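Local coordinates for signal recognition particle 54 kDa protein (PDB 7EPK) that is the 54 kDa protein of an archaeal signal recognition particle, joining a P-loop GTPase domain, here holding guanosine-5'-diphosphate, to a helical signal peptide binding domain, at residues Leu100-Gln105 and Lys234-Gly239; Glu317-Gly322 and Met326-Arg331. One frame throughout, in Å; residues are numbered along the deposited sequence.

Contact 1: residues Leu100-Gln105 and Lys234-Gly239; sequences LLVGVQ and KSTPIG. With GDP (guanosine-5'-diphosphate), chain B.
Thr-236 meets Leu-100 and Val-102 just where the chain leaves helix 225-235, with its CB directed at the strand 97-102. Its chi1 of 59° sets OG1 between the backbone N and the carbonyl carbon, and the two branches then part company. CG2 turns to Leu-100, reaching CD2 at 4.2 Å. OG1 faces the fork of Val-102, 3.8 Å from CG1 and 4.1 Å from CG2, and the two side chains lie alongside, running opposite ways. This oxygen gains nothing polar from the valine; its hydrogen goes back to Phe-232 O in the last turns of the helix. Two residues on, Ile-238 has its CB directed past the strand, but its chain bends back through CG1, and CD1 ends 3.8 Å from Val-102 CG2. Val-102 is thus touched on both methyls, and Val-213 of the neighbouring strand 212-218 packs against all three of Val-102, Thr-236 and Ile-238. The turn belongs to a beta-alpha-beta crossover, running from strand 212-218 through helix 225-235 to the parallel strand 240-244, on the face of the sheet where helix 194-208 also lies. Beyond Val-102 the other segment enters what looks like the P-loop at Gly-103, and Gln-105 CG comes within 3.4 Å of O1B of guanosine-5'-diphosphate. With no hydrogen bond between the segments, and the one hydroxyl satisfied by its own helix, the fit rests on buried methyl packing against one face of strand 97-102, whose end leads to the nucleotide.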
loop_
_atom_site.group_PDB
_atom_site.type_symbol
_atom_site.label_atom_id
_atom_site.label_comp_id
_atom_site.label_asym_id
_atom_site.label_seq_id
_atom_site.Cartn_x
_atom_site.Cartn_y
_atom_site.Cartn_z
ATOM N N LEU A 100 21.286 4.927 11.703
ATOM C CA LEU A 100 21.493 4.900 13.172
ATOM C C LEU A 100 20.251 4.339 13.860
ATOM O O LEU A 100 19.226 5.028 13.898
ATOM C CB LEU A 100 21.811 6.310 13.673
ATOM C CG LEU A 100 22.008 6.440 15.188
ATOM C CD1 LEU A 100 23.157 5.576 15.665
ATOM C CD2 LEU A 100 22.227 7.895 15.595
ATOM N N LEU A 101 20.372 3.167 14.468
ATOM C CA LEU A 101 19.349 2.614 15.399
ATOM C C LEU A 101 19.331 3.402 16.730
ATOM O O LEU A 101 20.382 3.833 17.225
ATOM C CB LEU A 101 19.664 1.127 15.600
ATOM C CG LEU A 101 19.054 0.190 14.561
ATOM C CD1 LEU A 101 18.945 0.852 13.195
ATOM C CD2 LEU A 101 19.823 -1.109 14.469
ATOM N N VAL A 102 18.155 3.652 17.283
ATOM C CA VAL A 102 18.000 4.290 18.620
ATOM C C VAL A 102 16.794 3.616 19.268
ATOM O O VAL A 102 16.051 2.939 18.548
ATOM C CB VAL A 102 17.870 5.830 18.556
ATOM C CG1 VAL A 102 19.093 6.481 17.924
ATOM C CG2 VAL A 102 16.612 6.304 17.847
ATOM N N GLY A 103 16.661 3.744 20.590
ATOM C CA GLY A 103 15.716 2.950 21.401
ATOM C C GLY A 103 16.330 2.537 22.725
ATOM O O GLY A 103 17.546 2.658 22.864
ATOM N N VAL A 104 15.482 2.078 23.652
ATOM C CA VAL A 104 15.844 1.593 25.017
ATOM C C VAL A 104 16.105 0.089 24.968
ATOM O O VAL A 104 15.412 -0.643 24.210
ATOM C CB VAL A 104 14.758 1.889 26.070
ATOM C CG1 VAL A 104 14.458 3.373 26.170
ATOM C CG2 VAL A 104 13.485 1.093 25.817
ATOM N N GLN A 105 16.994 -0.347 25.862
ATOM C CA GLN A 105 17.507 -1.732 25.938
ATOM C C GLN A 105 16.299 -2.659 26.078
ATOM O O GLN A 105 15.275 -2.222 26.618
ATOM C CB GLN A 105 18.520 -1.818 27.077
ATOM C CG GLN A 105 19.271 -3.145 27.159
ATOM C CD GLN A 105 20.472 -3.057 28.076
ATOM O OE1 GLN A 105 20.707 -2.044 28.736
ATOM N NE2 GLN A 105 21.256 -4.119 28.107
ATOM N N LYS A 234 14.119 14.305 20.076
ATOM C CA LYS A 234 14.779 15.568 20.480
ATOM C C LYS A 234 16.261 15.436 20.143
ATOM O O LYS A 234 16.781 16.326 19.459
ATOM C CB LYS A 234 14.525 15.840 21.967
ATOM C CG LYS A 234 14.720 17.276 22.441
ATOM C CD LYS A 234 14.430 17.468 23.924
ATOM C CE LYS A 234 13.502 18.630 24.220
ATOM N NZ LYS A 234 12.679 18.385 25.429
ATOM N N SER A 235 16.897 14.349 20.588
ATOM C CA SER A 235 18.369 14.112 20.498
ATOM C C SER A 235 18.768 13.776 19.055
ATOM O O SER A 235 19.734 14.350 18.554
ATOM C CB SER A 235 18.808 13.014 21.442
ATOM O OG SER A 235 18.300 11.757 21.017
ATOM N N THR A 236 18.042 12.850 18.431
ATOM C CA THR A 236 18.267 12.379 17.046
ATOM C C THR A 236 16.919 12.339 16.334
ATOM O O THR A 236 16.199 11.338 16.467
ATOM C CB THR A 236 18.938 11.002 17.054
ATOM O OG1 THR A 236 18.052 10.134 17.758
ATOM C CG2 THR A 236 20.301 11.019 17.710
ATOM N N PRO A 237 16.526 13.439 15.633
ATOM C CA PRO A 237 15.292 13.461 14.842
ATOM C C PRO A 237 15.001 12.124 14.149
ATOM O O PRO A 237 15.789 11.723 13.317
ATOM C CB PRO A 237 15.571 14.580 13.832
ATOM C CG PRO A 237 16.382 15.578 14.654
ATOM C CD PRO A 237 17.218 14.741 15.613
ATOM N N ILE A 238 13.897 11.475 14.527
ATOM C CA ILE A 238 13.485 10.150 13.987
ATOM C C ILE A 238 13.011 10.304 12.542
ATOM O O ILE A 238 12.222 11.222 12.271
ATOM C CB ILE A 238 12.355 9.525 14.812
ATOM C CG1 ILE A 238 12.669 9.444 16.311
ATOM C CG2 ILE A 238 11.985 8.177 14.204
ATOM C CD1 ILE A 238 13.994 8.817 16.629
ATOM N N GLY A 239 13.425 9.377 11.680
ATOM C CA GLY A 239 13.053 9.303 10.259
ATOM C C GLY A 239 12.377 7.983 9.964
ATOM O O GLY A 239 11.649 7.904 8.966
HETATM P PB GDP B . 18.241 -4.510 22.643
HETATM O O1B GDP B . 18.690 -4.328 24.077
HETATM O O2B GDP B . 17.311 -3.389 22.221
HETATM O O3B GDP B . 19.354 -4.759 21.638
HETATM O O3A GDP B . 17.354 -5.849 22.544
HETATM P PA GDP B . 17.886 -7.287 22.000
HETATM O O1A GDP B . 19.041 -7.666 22.916
HETATM O O2A GDP B . 17.970 -7.339 20.493
HETATM O "O5'" GDP B . 16.700 -8.318 22.309
HETATM C "C5'" GDP B . 15.983 -8.317 23.558
HETATM C "C4'" GDP B . 14.985 -9.460 23.502
HETATM O "O4'" GDP B . 13.996 -9.161 22.507
HETATM C "C3'" GDP B . 15.655 -10.757 23.058
HETATM O "O3'" GDP B . 15.232 -11.818 23.909
HETATM C "C2'" GDP B . 15.221 -10.963 21.614
HETATM O "O2'" GDP B . 15.196 -12.359 21.282
HETATM C "C1'" GDP B . 13.845 -10.277 21.600
HETATM N N9 GDP B . 13.240 -9.818 20.292
HETATM C C8 GDP B . 13.695 -8.869 19.449
HETATM N N7 GDP B . 12.868 -8.697 18.381
HETATM C C5 GDP B . 11.843 -9.530 18.551
HETATM C C6 GDP B . 10.623 -9.851 17.806
HETATM O O6 GDP B . 10.376 -9.280 16.729
HETATM N N1 GDP B . 9.806 -10.790 18.295
HETATM C C2 GDP B . 10.066 -11.439 19.449
HETATM N N2 GDP B . 9.183 -12.370 19.888
HETATM N N3 GDP B . 11.176 -11.191 20.192
HETATM C C4 GDP B . 12.083 -10.263 19.794
#

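Contact 2: residues Glu317-Gly322 and Met326-Arg331; sequences EDVLKG and MRTIYR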
loop_
_atom_site.group_PDB
_atom_site.type_symbol
_atom_site.label_atom_id
_atom_site.label_comp_id
_atom_site.label_asym_id
_atom_site.label_seq_id
_atom_site.Cartn_x
_atom_site.Cartn_y
_atom_site.Cartn_z
ATOM N N GLU A 317 -26.581 0.999 -23.293
ATOM C CA GLU A 317 -27.760 1.888 -23.123
ATOM C C GLU A 317 -27.648 3.063 -24.112
ATOM O O GLU A 317 -28.643 3.339 -24.795
ATOM C CB GLU A 317 -27.883 2.315 -21.654
ATOM C CG GLU A 317 -29.101 3.180 -21.340
ATOM C CD GLU A 317 -30.463 2.606 -21.713
ATOM O OE1 GLU A 317 -30.586 1.369 -21.800
ATOM O OE2 GLU A 317 -31.401 3.403 -21.920
ATOM N N ASP A 318 -26.472 3.697 -24.215
ATOM C CA ASP A 318 -26.222 4.901 -25.065
ATOM C C ASP A 318 -26.362 4.539 -26.547
ATOM O O ASP A 318 -26.640 5.439 -27.346
ATOM C CB ASP A 318 -24.855 5.559 -24.800
ATOM C CG ASP A 318 -24.927 6.991 -24.274
ATOM O OD1 ASP A 318 -25.959 7.658 -24.525
ATOM O OD2 ASP A 318 -23.943 7.444 -23.626
ATOM N N VAL A 319 -26.158 3.278 -26.915
ATOM C CA VAL A 319 -26.417 2.781 -28.297
ATOM C C VAL A 319 -27.932 2.636 -28.458
ATOM O O VAL A 319 -28.478 3.269 -29.372
ATOM C CB VAL A 319 -25.676 1.460 -28.569
ATOM C CG1 VAL A 319 -26.269 0.682 -29.730
ATOM C CG2 VAL A 319 -24.193 1.700 -28.792
ATOM N N LEU A 320 -28.577 1.868 -27.570
ATOM C CA LEU A 320 -30.020 1.496 -27.636
ATOM C C LEU A 320 -30.898 2.751 -27.626
ATOM O O LEU A 320 -32.003 2.678 -28.184
ATOM C CB LEU A 320 -30.386 0.575 -26.466
ATOM C CG LEU A 320 -29.699 -0.797 -26.424
ATOM C CD1 LEU A 320 -30.409 -1.733 -25.454
ATOM C CD2 LEU A 320 -29.623 -1.445 -27.798
ATOM N N LYS A 321 -30.442 3.850 -27.014
ATOM C CA LYS A 321 -31.124 5.171 -27.100
ATOM C C LYS A 321 -30.587 5.923 -28.329
ATOM O O LYS A 321 -30.883 7.135 -28.442
ATOM C CB LYS A 321 -31.001 5.947 -25.779
ATOM C CG LYS A 321 -29.751 6.802 -25.565
ATOM C CD LYS A 321 -29.849 7.818 -24.414
ATOM C CE LYS A 321 -30.942 8.862 -24.568
ATOM N NZ LYS A 321 -30.737 9.748 -25.742
ATOM N N GLY A 322 -29.816 5.236 -29.194
ATOM C CA GLY A 322 -29.408 5.671 -30.549
ATOM C C GLY A 322 -28.334 6.750 -30.558
ATOM O O GLY A 322 -28.156 7.360 -31.630
ATOM N N MET A 326 -18.011 7.994 -31.619
ATOM C CA MET A 326 -16.634 7.457 -31.452
ATOM C C MET A 326 -16.280 7.420 -29.962
ATOM O O MET A 326 -15.505 6.533 -29.568
ATOM C CB MET A 326 -15.603 8.306 -32.200
ATOM C CG MET A 326 -15.628 8.087 -33.716
ATOM S SD MET A 326 -15.585 6.330 -34.231
ATOM C CE MET A 326 -15.722 6.542 -36.002
ATOM N N ARG A 327 -16.841 8.333 -29.159
ATOM C CA ARG A 327 -16.563 8.429 -27.700
ATOM C C ARG A 327 -17.327 7.319 -26.988
ATOM O O ARG A 327 -16.759 6.745 -26.036
ATOM C CB ARG A 327 -16.901 9.811 -27.147
ATOM C CG ARG A 327 -15.819 10.835 -27.450
ATOM C CD ARG A 327 -16.209 12.287 -27.229
ATOM N NE ARG A 327 -15.054 13.136 -27.460
ATOM C CZ ARG A 327 -14.999 14.414 -27.146
ATOM N NH1 ARG A 327 -13.890 15.095 -27.359
ATOM N NH2 ARG A 327 -16.057 15.017 -26.626
ATOM N N THR A 328 -18.537 7.008 -27.461
ATOM C CA THR A 328 -19.373 5.894 -26.940
ATOM C C THR A 328 -18.624 4.591 -27.174
ATOM O O THR A 328 -18.405 3.861 -26.207
ATOM C CB THR A 328 -20.740 5.855 -27.623
ATOM O OG1 THR A 328 -21.437 7.045 -27.256
ATOM C CG2 THR A 328 -21.548 4.632 -27.257
ATOM N N ILE A 329 -18.235 4.352 -28.428
ATOM C CA ILE A 329 -17.497 3.127 -28.872
ATOM C C ILE A 329 -16.165 3.030 -28.111
ATOM O O ILE A 329 -15.810 1.931 -27.637
ATOM C CB ILE A 329 -17.283 3.120 -30.401
ATOM C CG1 ILE A 329 -18.615 3.171 -31.150
ATOM C CG2 ILE A 329 -16.436 1.924 -30.814
ATOM C CD1 ILE A 329 -18.472 3.066 -32.648
ATOM N N TYR A 330 -15.441 4.135 -27.992
ATOM C CA TYR A 330 -14.159 4.149 -27.256
ATOM C C TYR A 330 -14.372 3.699 -25.806
ATOM O O TYR A 330 -13.545 2.925 -25.315
ATOM C CB TYR A 330 -13.531 5.535 -27.280
ATOM C CG TYR A 330 -12.166 5.546 -26.655
ATOM C CD1 TYR A 330 -11.050 5.239 -27.404
ATOM C CD2 TYR A 330 -11.993 5.815 -25.315
ATOM C CE1 TYR A 330 -9.781 5.258 -26.852
ATOM C CE2 TYR A 330 -10.733 5.828 -24.744
ATOM C CZ TYR A 330 -9.618 5.552 -25.513
ATOM O OH TYR A 330 -8.364 5.577 -24.970
ATOM N N ARG A 331 -15.431 4.189 -25.147
ATOM C CA ARG A 331 -15.741 3.881 -23.727
ATOM C C ARG A 331 -16.231 2.436 -23.648
ATOM O O ARG A 331 -15.878 1.741 -22.660
ATOM C CB ARG A 331 -16.800 4.832 -23.155
ATOM C CG ARG A 331 -16.270 6.212 -22.794
ATOM C CD ARG A 331 -17.283 7.039 -22.017
ATOM N NE ARG A 331 -16.945 8.461 -22.057
ATOM C CZ ARG A 331 -17.433 9.345 -22.926
ATOM N NH1 ARG A 331 -17.029 10.606 -22.886
ATOM N NH2 ARG A 331 -18.325 8.973 -23.829
#
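Asp-318 and Val-319, in the last helical turn of helix 293-320, both rest on one methyl group of Thr-328. From the aspartate the touching atom is CB, directed at the second helix and 4.2 Å from Thr-328 CG2. One bond further, a chi1 of -118° turns CG off that methyl and takes the carboxylate away from the apolar spot. At the tip, OD2 lies 4.4 Å from Thr-328 OG1, too far for a hydrogen bond. It is also 5.8 Å from Arg-331 NH2, so the opposite charges face each other without a salt bridge and any attraction is likely to be modest. A long, weak ion pair joins OD2 to Arg-314, one turn back in its own helix, and Arg-323 touches the side chain as well. The backbone beneath the aspartate takes part in the helix end: Gly-322, with its positive phi of 75°, is the C-prime residue of a Schellman motif in which Arg-323 N bonds to Asp-318 O. The short connection that follows leads into helix 326-337 of the signal peptide binding domain, where Thr-325 OG1 accepts a bond from Thr-328 N. A chi1 of -65°, measured to OG1, leaves Thr-328 CG2 on the far side of CB from the backbone N, and this puts the methyl between the two residues of the first helix. Its other neighbour is Val-319 CG2, also at 4.2 Å. Val-319 continues onto Leu-420 of helix 409-423, and Ile-329, next to the threonine, reaches Leu-413 and Tyr-417 of that same helix.

Contact 1 and contact 2 lie on opposite sides of the chain's centre, with 60 Å between their own centres and about 39 Å between nearest atoms. They follow one another in sequence: contact 1 closes at Gly-239, within the GTPase domain and its mainly parallel sheet, before contact 2 opens at Glu-317. They share no strand or helix. Contact 1 joins a central strand to the turn after helix 225-235, on one face of the sheet, whereas contact 2 joins two consecutive helices. Helix 293-320 forms the last part of the interval, ends in contact 2 and carries the chain toward the signal peptide binding domain, well away from the nucleotide.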